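Local coordinates for integral membrane indolylacetylinositol arabinosyltransferase EmbB (Mycolicibacterium smegmatis MC2 155, PDB 7BVC), which probably polymerises arabinose into the arabinan of cell-wall arabinogalactan, acting as a membrane-embedded arabinosyltransferase, at residues B[399-404]-B[421-426]; B[438-443]-B[561-566]; B[737-742]-B[1033-1038]; B[855-860]-B[952-957]. All blocks are in the same frame, centred on the assembly; numbering follows the deposited sequence.

Overall arrangement
The four contacts form two pairs, one in the membrane-embedded GT-C region and one in the C-terminal domain. Interactions 1 and 2, about 12 Å apart between centres, share a bundle of helices: 415-428 and 439-443 are consecutive, and Thr401 and Tyr402 of helix 391-411 pack on residues of interaction 2. Interactions 3 and 4, about 9 Å apart between centres, meet at one mixed sheet, in which strands 737-739 and 956-957 are neighbours. Along the chain interaction 1 closes before interaction 2 opens, both precede interaction 3, and interaction 4 is nested within the loop interaction 3 closes. Centres of different pairs lie 51 to 60 Å apart, on opposite sides of the chain's centre.

Interaction 1 of 4, residues B[399-404]-B[421-426]; sequences LITYVL and ITTAAF
Thr401 and Thr423 meet with no flat group between them. The aromatic rings of the two segments, Tyr402 and Phe426, stand off the interface, and Phe426 is met within its own helix by Thr422 O, which lies at the ring edge and in its plane. What remains is a helix pair of small and branched side chains. Helices 391-411 and 415-428 run antiparallel, joined by a very short connection, and form a helical hairpin in the GT-C region of the enzyme. Their local axes approach to 9.0 Å at 167°, with the CA atoms of Thr401 and Thr423 6.3 Å apart.

The two threonines slide past each other in opposite directions. Thr423 is turned so that its methyl is opposite the backbone N while OG1 sits beside that nitrogen (chi1 -60°), which carries CG2 out to Thr401 OG1 at 3.4 Å. The same methyl meets CG2 of Ile400 at 4.2 Å, the two side chains crossing at about a right angle. Leu404 comes in from the next turn, also at about a right angle, and its CD1 lies 4.0 Å from Thr423 OG1. Thr401 OG1 also lies near Ala424, 4.3 Å from its CB.

Neither hydroxyl bonds across the gap: Thr401 OG1 is hydrogen-bonded to Gly397 O and Thr423 OG1 to Leu419 O, each one turn back in its own helix. Of the two, only Thr423 presents a methyl, laid against a Thr401 hydroxyl already engaged by Gly397, and the hairpin is held here by van der Waals packing without an interhelical hydrogen bond.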
loop_
_atom_site.group_PDB
_atom_site.type_symbol
_atom_site.label_atom_id
_atom_site.label_comp_id
_atom_site.label_asym_id
_atom_site.label_seq_id
_atom_site.Cartn_x
_atom_site.Cartn_y
_atom_site.Cartn_z
ATOM N N LEU B 399 18.350 13.171 23.962
ATOM C CA LEU B 399 18.008 13.574 25.322
ATOM C C LEU B 399 19.183 14.251 26.018
ATOM O O LEU B 399 18.997 15.238 26.742
ATOM C CB LEU B 399 17.537 12.362 26.125
ATOM C CG LEU B 399 16.842 12.648 27.456
ATOM C CD1 LEU B 399 15.490 13.296 27.224
ATOM C CD2 LEU B 399 16.692 11.369 28.256
ATOM N N ILE B 400 20.399 13.737 25.809
ATOM C CA ILE B 400 21.583 14.355 26.399
ATOM C C ILE B 400 21.786 15.758 25.846
ATOM O O ILE B 400 22.188 16.675 26.572
ATOM C CB ILE B 400 22.822 13.470 26.171
ATOM C CG1 ILE B 400 22.688 12.148 26.923
ATOM C CG2 ILE B 400 24.083 14.184 26.617
ATOM C CD1 ILE B 400 23.814 11.182 26.652
ATOM N N THR B 401 21.507 15.953 24.555
ATOM C CA THR B 401 21.636 17.284 23.967
ATOM C C THR B 401 20.689 18.275 24.636
ATOM O O THR B 401 21.087 19.391 24.993
ATOM C CB THR B 401 21.372 17.219 22.462
ATOM O OG1 THR B 401 22.319 16.336 21.851
ATOM C CG2 THR B 401 21.502 18.596 21.842
ATOM N N TYR B 402 19.426 17.881 24.809
ATOM C CA TYR B 402 18.457 18.738 25.485
ATOM C C TYR B 402 18.886 19.039 26.915
ATOM O O TYR B 402 18.786 20.183 27.374
ATOM C CB TYR B 402 17.078 18.076 25.456
ATOM C CG TYR B 402 16.026 18.755 26.302
ATOM C CD1 TYR B 402 15.330 19.857 25.829
ATOM C CD2 TYR B 402 15.709 18.278 27.566
ATOM C CE1 TYR B 402 14.361 20.473 26.594
ATOM C CE2 TYR B 402 14.743 18.889 28.338
ATOM C CZ TYR B 402 14.072 19.986 27.847
ATOM O OH TYR B 402 13.108 20.598 28.613
ATOM N N VAL B 403 19.364 18.023 27.638
ATOM C CA VAL B 403 19.785 18.231 29.022
ATOM C C VAL B 403 20.951 19.210 29.088
ATOM O O VAL B 403 20.985 20.103 29.943
ATOM C CB VAL B 403 20.133 16.883 29.680
ATOM C CG1 VAL B 403 20.815 17.103 31.015
ATOM C CG2 VAL B 403 18.880 16.049 29.859
ATOM N N LEU B 404 21.914 19.075 28.172
ATOM C CA LEU B 404 23.075 19.958 28.186
ATOM C C LEU B 404 22.690 21.387 27.822
ATOM O O LEU B 404 23.212 22.343 28.406
ATOM C CB LEU B 404 24.146 19.430 27.233
ATOM C CG LEU B 404 24.941 18.223 27.724
ATOM C CD1 LEU B 404 25.903 17.748 26.654
ATOM C CD2 LEU B 404 25.686 18.563 29.000
ATOM N N ILE B 421 26.778 20.559 20.919
ATOM C CA ILE B 421 26.975 20.522 19.474
ATOM C C ILE B 421 27.721 19.257 19.069
ATOM O O ILE B 421 27.366 18.600 18.082
ATOM C CB ILE B 421 27.709 21.790 19.006
ATOM C CG1 ILE B 421 26.898 23.034 19.367
ATOM C CG2 ILE B 421 27.946 21.741 17.510
ATOM C CD1 ILE B 421 27.426 24.306 18.749
ATOM N N THR B 422 28.758 18.886 19.825
ATOM C CA THR B 422 29.472 17.647 19.534
ATOM C C THR B 422 28.575 16.436 19.742
ATOM O O THR B 422 28.632 15.476 18.966
ATOM C CB THR B 422 30.719 17.527 20.406
ATOM O OG1 THR B 422 30.338 17.167 21.738
ATOM C CG2 THR B 422 31.466 18.837 20.446
ATOM N N THR B 423 27.744 16.460 20.787
ATOM C CA THR B 423 26.818 15.355 21.009
ATOM C C THR B 423 25.840 15.215 19.847
ATOM O O THR B 423 25.583 14.102 19.371
ATOM C CB THR B 423 26.064 15.555 22.323
ATOM O OG1 THR B 423 26.998 15.599 23.408
ATOM C CG2 THR B 423 25.088 14.417 22.554
ATOM N N ALA B 424 25.294 16.336 19.373
ATOM C CA ALA B 424 24.360 16.293 18.252
ATOM C C ALA B 424 25.042 15.804 16.982
ATOM O O ALA B 424 24.468 15.009 16.230
ATOM C CB ALA B 424 23.739 17.671 18.032
ATOM N N ALA B 425 26.271 16.258 16.731
ATOM C CA ALA B 425 27.006 15.781 15.563
ATOM C C ALA B 425 27.249 14.278 15.641
ATOM O O ALA B 425 27.034 13.554 14.662
ATOM C CB ALA B 425 28.329 16.533 15.433
ATOM N N PHE B 426 27.680 13.787 16.806
ATOM C CA PHE B 426 28.007 12.372 16.932
ATOM C C PHE B 426 26.764 11.498 16.836
ATOM O O PHE B 426 26.819 10.398 16.278
ATOM C CB PHE B 426 28.744 12.117 18.243
ATOM C CG PHE B 426 30.235 12.162 18.112
ATOM C CD1 PHE B 426 30.923 13.348 18.295
ATOM C CD2 PHE B 426 30.948 11.023 17.792
ATOM C CE1 PHE B 426 32.295 13.393 18.168
ATOM C CE2 PHE B 426 32.319 11.061 17.665
ATOM C CZ PHE B 426 32.994 12.249 17.852
#

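Interaction 2 of 4, residues B[438-443]-B[561-566]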
loop_
_atom_site.group_PDB
_atom_site.type_symbol
_atom_site.label_atom_id
_atom_site.label_comp_id
_atom_site.label_asym_id
_atom_site.label_seq_id
_atom_site.Cartn_x
_atom_site.Cartn_y
_atom_site.Cartn_z
ATOM N N VAL B 438 19.294 17.860 16.061
ATOM C CA VAL B 438 19.420 19.297 15.825
ATOM C C VAL B 438 18.136 20.040 16.148
ATOM O O VAL B 438 18.146 21.274 16.234
ATOM C CB VAL B 438 19.837 19.591 14.373
ATOM C CG1 VAL B 438 21.141 18.886 14.045
ATOM C CG2 VAL B 438 18.744 19.177 13.409
ATOM N N ALA B 439 17.025 19.322 16.329
ATOM C CA ALA B 439 15.813 19.961 16.822
ATOM C C ALA B 439 16.034 20.532 18.215
ATOM O O ALA B 439 15.520 21.609 18.543
ATOM C CB ALA B 439 14.659 18.961 16.827
ATOM N N ALA B 440 16.808 19.830 19.045
ATOM C CA ALA B 440 17.132 20.329 20.374
ATOM C C ALA B 440 18.000 21.577 20.327
ATOM O O ALA B 440 17.973 22.369 21.274
ATOM C CB ALA B 440 17.831 19.240 21.187
ATOM N N LEU B 441 18.759 21.773 19.249
ATOM C CA LEU B 441 19.566 22.974 19.078
ATOM C C LEU B 441 18.746 24.135 18.534
ATOM O O LEU B 441 18.928 25.279 18.961
ATOM C CB LEU B 441 20.741 22.691 18.141
ATOM C CG LEU B 441 21.744 21.620 18.564
ATOM C CD1 LEU B 441 22.589 21.198 17.379
ATOM C CD2 LEU B 441 22.627 22.129 19.682
ATOM N N LEU B 442 17.850 23.858 17.584
ATOM C CA LEU B 442 16.962 24.902 17.077
ATOM C C LEU B 442 16.012 25.398 18.158
ATOM O O LEU B 442 15.744 26.601 18.251
ATOM C CB LEU B 442 16.179 24.398 15.865
ATOM C CG LEU B 442 16.815 24.550 14.482
ATOM C CD1 LEU B 442 18.016 23.643 14.290
ATOM C CD2 LEU B 442 15.772 24.288 13.408
ATOM N N ALA B 443 15.486 24.488 18.982
ATOM C CA ALA B 443 14.545 24.891 20.021
ATOM C C ALA B 443 15.198 25.791 21.063
ATOM O O ALA B 443 14.514 26.595 21.705
ATOM C CB ALA B 443 13.943 23.659 20.691
ATOM N N MET B 561 7.570 20.859 23.346
ATOM C CA MET B 561 6.650 20.752 22.217
ATOM C C MET B 561 7.331 21.162 20.919
ATOM O O MET B 561 7.097 20.555 19.866
ATOM C CB MET B 561 5.408 21.604 22.471
ATOM C CG MET B 561 4.614 21.183 23.693
ATOM S SD MET B 561 3.027 22.022 23.820
ATOM C CE MET B 561 3.333 23.111 25.205
ATOM N N GLY B 562 8.177 22.193 20.974
ATOM C CA GLY B 562 8.933 22.574 19.795
ATOM C C GLY B 562 9.831 21.458 19.296
ATOM O O GLY B 562 9.913 21.208 18.094
ATOM N N ILE B 563 10.506 20.765 20.217
ATOM C CA ILE B 563 11.364 19.648 19.832
ATOM C C ILE B 563 10.545 18.524 19.218
ATOM O O ILE B 563 10.943 17.927 18.212
ATOM C CB ILE B 563 12.185 19.156 21.037
ATOM C CG1 ILE B 563 13.222 20.201 21.433
ATOM C CG2 ILE B 563 12.852 17.826 20.729
ATOM C CD1 ILE B 563 13.913 19.902 22.724
ATOM N N ILE B 564 9.390 18.209 19.808
ATOM C CA ILE B 564 8.578 17.118 19.274
ATOM C C ILE B 564 8.078 17.448 17.871
ATOM O O ILE B 564 8.116 16.602 16.964
ATOM C CB ILE B 564 7.415 16.795 20.227
ATOM C CG1 ILE B 564 7.949 16.292 21.568
ATOM C CG2 ILE B 564 6.498 15.757 19.610
ATOM C CD1 ILE B 564 6.870 15.856 22.525
ATOM N N PHE B 565 7.622 18.685 17.659
ATOM C CA PHE B 565 7.127 19.061 16.338
ATOM C C PHE B 565 8.258 19.132 15.320
ATOM O O PHE B 565 8.089 18.718 14.165
ATOM C CB PHE B 565 6.379 20.390 16.419
ATOM C CG PHE B 565 4.928 20.241 16.769
ATOM C CD1 PHE B 565 4.018 19.807 15.822
ATOM C CD2 PHE B 565 4.479 20.522 18.046
ATOM C CE1 PHE B 565 2.684 19.666 16.142
ATOM C CE2 PHE B 565 3.144 20.382 18.371
ATOM C CZ PHE B 565 2.246 19.954 17.418
ATOM N N ALA B 566 9.424 19.638 15.723
ATOM C CA ALA B 566 10.565 19.658 14.819
ATOM C C ALA B 566 11.035 18.251 14.484
ATOM O O ALA B 566 11.526 18.012 13.379
ATOM C CB ALA B 566 11.703 20.474 15.427
#
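Ala439, Ala440 and Ala443 pack against Ile563 and Ala566 in a buried helix-helix contact between apolar side chains within the GT-C membrane region, between the short helix 439-443 and helix 554-570. Small residues bring the backbones close: the local axes approach to 8.7 Å, with 136° between their N-to-C directions. At one end two methyls meet directly, Ala439 CB lying 3.6 Å from Ala566 CB.

Ile563 fills the middle. Its CG1 branch lies beside the backbone N (chi1 -69°) and runs on extended, which takes the branch across the face of the shorter helix. CG1 reaches Ala443 CB at 3.6 Å and also comes within 4.0 Å of Ala439 O, while the terminal CD1 lies 4.0 Å from Ala440 CA. No hydrogen bond crosses the interface.

A bound cardiolipin touches Ala443, Gly562 and Phe565, so the contact also forms part of a lipid site. Around it, Tyr402 of helix 391-411 packs on Ile563, and Thr401 of that helix on Ala440. Helices 527-545 and 586-599 cover other sides of helix 554-570, both of them meeting Met561 and Ile564.

Interaction 3 of 4, residues B[737-742]-B[1033-1038]; sequences VLVEPD and MSTYLS
Tyr1036 OH donates to Glu740 OE2 at 2.6 Å, the shortest polar bond between the two segments. The oxygen lies in the plane of the phenol ring, at its edge, whereas the hydroxyl approaches from above the carboxylate plane, about 50° out of it. The glutamate is extended beyond CG, which carries its carboxylate past the side chain of Ser1034.

Beneath this side-chain bond runs a backbone ladder. Leu738 and Tyr1036 form an antiparallel hydrogen-bonded pair: Leu738 N donates to Tyr1036 O at 2.9 Å in an almost straight bond (175° at the hydrogen), and Tyr1036 N returns one to Leu738 O. Leu738 O also takes a CA-H contact from Thr1035. Glu740 N bonds to Ser1034 O, prolonging the pairing.

Strands 737-739 and 1028-1037 are thereby joined within the mixed sheet of the C-terminal domain. There strand 956-957 flanks the first and strand 1047-1053 the second.

The face bearing Val737, Val739, Thr1035 and Leu1037 packs mostly through methyl groups. Val739 CG2, set opposite the backbone N, meets Thr1035 CG2 and Met1033 CE, each at 3.7 Å; the methionine is bent at chi3 (68°), turning its methyl to the valine. Further along, Val737 CG2 touches Leu1037 CD1 at 4.0 Å, the two side chains crossing at about a right angle. Val958 and Tyr961 of helix 958-961 pack over this face, on Val737 and Val739 respectively.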
loop_
_atom_site.group_PDB
_atom_site.type_symbol
_atom_site.label_atom_id
_atom_site.label_comp_id
_atom_site.label_asym_id
_atom_site.label_seq_id
_atom_site.Cartn_x
_atom_site.Cartn_y
_atom_site.Cartn_z
ATOM N N VAL B 737 16.070 -27.643 16.149
ATOM C CA VAL B 737 15.649 -27.960 14.789
ATOM C C VAL B 737 16.295 -29.275 14.386
ATOM O O VAL B 737 17.503 -29.463 14.577
ATOM C CB VAL B 737 16.022 -26.836 13.807
ATOM C CG1 VAL B 737 15.664 -27.234 12.391
ATOM C CG2 VAL B 737 15.313 -25.554 14.184
ATOM N N LEU B 738 15.497 -30.184 13.830
ATOM C CA LEU B 738 15.963 -31.498 13.416
ATOM C C LEU B 738 15.895 -31.595 11.900
ATOM O O LEU B 738 14.882 -31.226 11.296
ATOM C CB LEU B 738 15.124 -32.603 14.061
ATOM C CG LEU B 738 15.000 -32.537 15.584
ATOM C CD1 LEU B 738 13.846 -33.395 16.061
ATOM C CD2 LEU B 738 16.296 -32.964 16.248
ATOM N N VAL B 739 16.967 -32.093 11.290
ATOM C CA VAL B 739 17.103 -32.152 9.841
ATOM C C VAL B 739 17.267 -33.607 9.418
ATOM O O VAL B 739 17.900 -34.399 10.123
ATOM C CB VAL B 739 18.292 -31.293 9.355
ATOM C CG1 VAL B 739 19.601 -31.808 9.926
ATOM C CG2 VAL B 739 18.347 -31.256 7.839
ATOM N N GLU B 740 16.669 -33.959 8.278
ATOM C CA GLU B 740 16.817 -35.295 7.714
ATOM C C GLU B 740 18.016 -35.301 6.778
ATOM O O GLU B 740 17.937 -34.711 5.689
ATOM C CB GLU B 740 15.563 -35.706 6.957
ATOM C CG GLU B 740 14.313 -35.843 7.802
ATOM C CD GLU B 740 13.111 -36.268 6.980
ATOM O OE1 GLU B 740 13.252 -36.415 5.749
ATOM O OE2 GLU B 740 12.017 -36.429 7.556
ATOM N N PRO B 741 19.135 -35.930 7.144
ATOM C CA PRO B 741 20.279 -35.996 6.223
ATOM C C PRO B 741 19.917 -36.663 4.905
ATOM O O PRO B 741 20.096 -36.077 3.834
ATOM C CB PRO B 741 21.310 -36.815 7.006
ATOM C CG PRO B 741 20.927 -36.634 8.434
ATOM C CD PRO B 741 19.432 -36.574 8.433
ATOM N N ASP B 742 19.403 -37.886 4.977
ATOM C CA ASP B 742 18.942 -38.629 3.808
ATOM C C ASP B 742 17.448 -38.883 3.961
ATOM O O ASP B 742 17.035 -39.697 4.794
ATOM C CB ASP B 742 19.710 -39.940 3.654
ATOM C CG ASP B 742 19.148 -40.820 2.553
ATOM O OD1 ASP B 742 19.272 -40.444 1.370
ATOM O OD2 ASP B 742 18.584 -41.887 2.872
ATOM N N MET B 1033 15.852 -29.330 2.008
ATOM C CA MET B 1033 15.938 -30.474 2.904
ATOM C C MET B 1033 14.731 -30.488 3.833
ATOM O O MET B 1033 14.040 -29.481 4.006
ATOM C CB MET B 1033 17.231 -30.453 3.730
ATOM C CG MET B 1033 18.502 -30.349 2.911
ATOM S SD MET B 1033 19.968 -30.392 3.953
ATOM C CE MET B 1033 19.905 -32.078 4.545
ATOM N N SER B 1034 14.479 -31.650 4.431
ATOM C CA SER B 1034 13.339 -31.834 5.321
ATOM C C SER B 1034 13.750 -31.511 6.752
ATOM O O SER B 1034 14.628 -32.170 7.317
ATOM C CB SER B 1034 12.799 -33.257 5.223
ATOM O OG SER B 1034 12.258 -33.514 3.938
ATOM N N THR B 1035 13.104 -30.503 7.337
ATOM C CA THR B 1035 13.428 -30.017 8.671
ATOM C C THR B 1035 12.152 -29.860 9.484
ATOM O O THR B 1035 11.103 -29.494 8.945
ATOM C CB THR B 1035 14.168 -28.677 8.608
ATOM O OG1 THR B 1035 13.491 -27.802 7.701
ATOM C CG2 THR B 1035 15.597 -28.875 8.141
ATOM N N TYR B 1036 12.250 -30.132 10.783
ATOM C CA TYR B 1036 11.124 -30.013 11.698
ATOM C C TYR B 1036 11.576 -29.358 12.994
ATOM O O TYR B 1036 12.655 -29.660 13.512
ATOM C CB TYR B 1036 10.499 -31.379 12.013
ATOM C CG TYR B 1036 10.365 -32.299 10.823
ATOM C CD1 TYR B 1036 9.322 -32.152 9.920
ATOM C CD2 TYR B 1036 11.277 -33.319 10.608
ATOM C CE1 TYR B 1036 9.197 -32.997 8.834
ATOM C CE2 TYR B 1036 11.161 -34.163 9.527
ATOM C CZ TYR B 1036 10.120 -34.000 8.645
ATOM O OH TYR B 1036 10.009 -34.845 7.569
ATOM N N LEU B 1037 10.741 -28.467 13.519
ATOM C CA LEU B 1037 11.001 -27.846 14.812
ATOM C C LEU B 1037 10.592 -28.813 15.917
ATOM O O LEU B 1037 9.438 -29.248 15.969
ATOM C CB LEU B 1037 10.247 -26.526 14.934
ATOM C CG LEU B 1037 10.480 -25.740 16.223
ATOM C CD1 LEU B 1037 11.951 -25.410 16.383
ATOM C CD2 LEU B 1037 9.642 -24.476 16.229
ATOM N N SER B 1038 11.537 -29.151 16.791
ATOM C CA SER B 1038 11.305 -30.181 17.794
ATOM C C SER B 1038 10.168 -29.795 18.732
ATOM O O SER B 1038 10.132 -28.680 19.258
ATOM C CB SER B 1038 12.583 -30.430 18.593
ATOM O OG SER B 1038 12.360 -31.373 19.624
#

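Interaction 4 of 4, residues B[855-860]-B[952-957]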
loop_
_atom_site.group_PDB
_atom_site.type_symbol
_atom_site.label_atom_id
_atom_site.label_comp_id
_atom_site.label_asym_id
_atom_site.label_seq_id
_atom_site.Cartn_x
_atom_site.Cartn_y
_atom_site.Cartn_z
ATOM N N ALA B 855 12.098 -41.917 21.914
ATOM C CA ALA B 855 12.758 -40.688 22.336
ATOM C C ALA B 855 13.472 -40.000 21.181
ATOM O O ALA B 855 13.750 -38.799 21.268
ATOM C CB ALA B 855 13.748 -40.982 23.464
ATOM N N ALA B 856 13.772 -40.730 20.104
ATOM C CA ALA B 856 14.530 -40.194 18.985
ATOM C C ALA B 856 13.785 -40.193 17.659
ATOM O O ALA B 856 14.229 -39.508 16.731
ATOM C CB ALA B 856 15.843 -40.971 18.806
ATOM N N HIS B 857 12.683 -40.930 17.533
ATOM C CA HIS B 857 11.923 -41.018 16.284
ATOM C C HIS B 857 10.465 -40.651 16.539
ATOM O O HIS B 857 9.570 -41.496 16.411
ATOM C CB HIS B 857 12.025 -42.422 15.686
ATOM C CG HIS B 857 13.422 -42.842 15.356
ATOM N ND1 HIS B 857 14.106 -42.364 14.259
ATOM C CD2 HIS B 857 14.264 -43.701 15.978
ATOM C CE1 HIS B 857 15.308 -42.909 14.221
ATOM N NE2 HIS B 857 15.429 -43.724 15.253
ATOM N N PRO B 858 10.185 -39.398 16.903
ATOM C CA PRO B 858 8.812 -39.037 17.268
ATOM C C PRO B 858 7.955 -38.549 16.109
ATOM O O PRO B 858 7.283 -37.523 16.255
ATOM C CB PRO B 858 9.032 -37.917 18.287
ATOM C CG PRO B 858 10.224 -37.197 17.730
ATOM C CD PRO B 858 11.097 -38.249 17.060
ATOM N N LEU B 859 7.932 -39.253 14.979
ATOM C CA LEU B 859 7.161 -38.762 13.843
ATOM C C LEU B 859 6.814 -39.898 12.893
ATOM O O LEU B 859 7.552 -40.879 12.776
ATOM C CB LEU B 859 7.920 -37.672 13.074
ATOM C CG LEU B 859 7.653 -36.207 13.419
ATOM C CD1 LEU B 859 8.613 -35.314 12.665
ATOM C CD2 LEU B 859 6.220 -35.829 13.105
ATOM N N VAL B 860 5.674 -39.743 12.221
ATOM C CA VAL B 860 5.318 -40.509 11.032
ATOM C C VAL B 860 4.903 -39.495 9.973
ATOM O O VAL B 860 3.964 -38.721 10.190
ATOM C CB VAL B 860 4.185 -41.514 11.299
ATOM C CG1 VAL B 860 3.601 -42.016 9.991
ATOM C CG2 VAL B 860 4.690 -42.673 12.142
ATOM N N VAL B 952 8.781 -43.121 8.541
ATOM C CA VAL B 952 9.159 -42.772 9.910
ATOM C C VAL B 952 10.595 -42.252 9.895
ATOM O O VAL B 952 11.556 -43.034 9.912
ATOM C CB VAL B 952 8.945 -43.959 10.870
ATOM C CG1 VAL B 952 9.705 -45.207 10.427
ATOM C CG2 VAL B 952 9.324 -43.569 12.290
ATOM N N PRO B 953 10.784 -40.936 9.848
ATOM C CA PRO B 953 12.121 -40.391 9.591
ATOM C C PRO B 953 13.072 -40.568 10.763
ATOM O O PRO B 953 12.671 -40.603 11.928
ATOM C CB PRO B 953 11.853 -38.907 9.328
ATOM C CG PRO B 953 10.539 -38.630 9.961
ATOM C CD PRO B 953 9.747 -39.890 9.863
ATOM N N GLU B 954 14.354 -40.682 10.427
ATOM C CA GLU B 954 15.443 -40.637 11.395
ATOM C C GLU B 954 16.071 -39.250 11.330
ATOM O O GLU B 954 16.521 -38.820 10.262
ATOM C CB GLU B 954 16.481 -41.719 11.103
ATOM C CG GLU B 954 17.786 -41.544 11.860
ATOM C CD GLU B 954 18.636 -42.799 11.854
ATOM O OE1 GLU B 954 18.491 -43.623 12.782
ATOM O OE2 GLU B 954 19.452 -42.961 10.923
ATOM N N LEU B 955 16.106 -38.557 12.463
ATOM C CA LEU B 955 16.425 -37.138 12.504
ATOM C C LEU B 955 17.795 -36.902 13.134
ATOM O O LEU B 955 18.446 -37.816 13.646
ATOM C CB LEU B 955 15.338 -36.375 13.262
ATOM C CG LEU B 955 13.957 -36.396 12.610
ATOM C CD1 LEU B 955 12.870 -36.095 13.629
ATOM C CD2 LEU B 955 13.906 -35.415 11.459
ATOM N N GLN B 956 18.220 -35.642 13.090
ATOM C CA GLN B 956 19.504 -35.195 13.615
ATOM C C GLN B 956 19.462 -33.681 13.747
ATOM O O GLN B 956 18.802 -33.000 12.958
ATOM C CB GLN B 956 20.663 -35.624 12.707
ATOM C CG GLN B 956 22.039 -35.442 13.321
ATOM C CD GLN B 956 23.150 -35.899 12.398
ATOM O OE1 GLN B 956 24.311 -35.969 12.794
ATOM N NE2 GLN B 956 22.797 -36.211 11.158
ATOM N N SER B 957 20.176 -33.166 14.743
ATOM C CA SER B 957 20.182 -31.737 15.014
ATOM C C SER B 957 20.836 -30.968 13.866
ATOM O O SER B 957 21.441 -31.541 12.956
ATOM C CB SER B 957 20.912 -31.450 16.325
ATOM O OG SER B 957 20.699 -30.114 16.746
#
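His857 reaches from an irregular loop to a backbone carbonyl of a second irregular segment, and its bond is the one hydrogen bond between the two: ND1 donates to Pro953 O at 3.3 Å. The bond is long but nearly straight at the hydrogen (167°), and the oxygen lies in the imidazole plane, while the donor sits about 26° off the plane of the carbonyl.

Glu954 adds to the same ring edge. Its side chain runs alongside the imidazole and points the same way, with the carboxylate and ring planes 26° apart. Glu954 CB is 3.5 Å from His857 CE1, and OE1 stands 3.6 Å from that carbon. The acid is close enough that it may polarise the imidazole, although no salt bridge is formed.

Pro858 then turns the chain as the centre of an inverse gamma turn, closed by a weak Leu859 N to His857 O bond of 3.1 Å. The loop leads from helix 851-854 into strand 860-866 of a four-stranded antiparallel sheet. The partner segment belongs to the connection from strand 945-947 of that sheet to strand 956-957 of the mixed sheet, so the contact sits where two of the sheets of the C-terminal domain are connected.

Leu859 O lies 3.3 Å from Val952 CG2, a methyl set opposite the backbone N of the valine. The leucine side chain carries the apolar part: its CB lies 4.2 Å from Pro953 CG, and its CD1 approaches Leu955 CD1 at 4.4 Å; Pro858 CD touches Leu955 CD1 too. Tyr1036, from strand 1028-1037, packs against both Leu859 and Leu955.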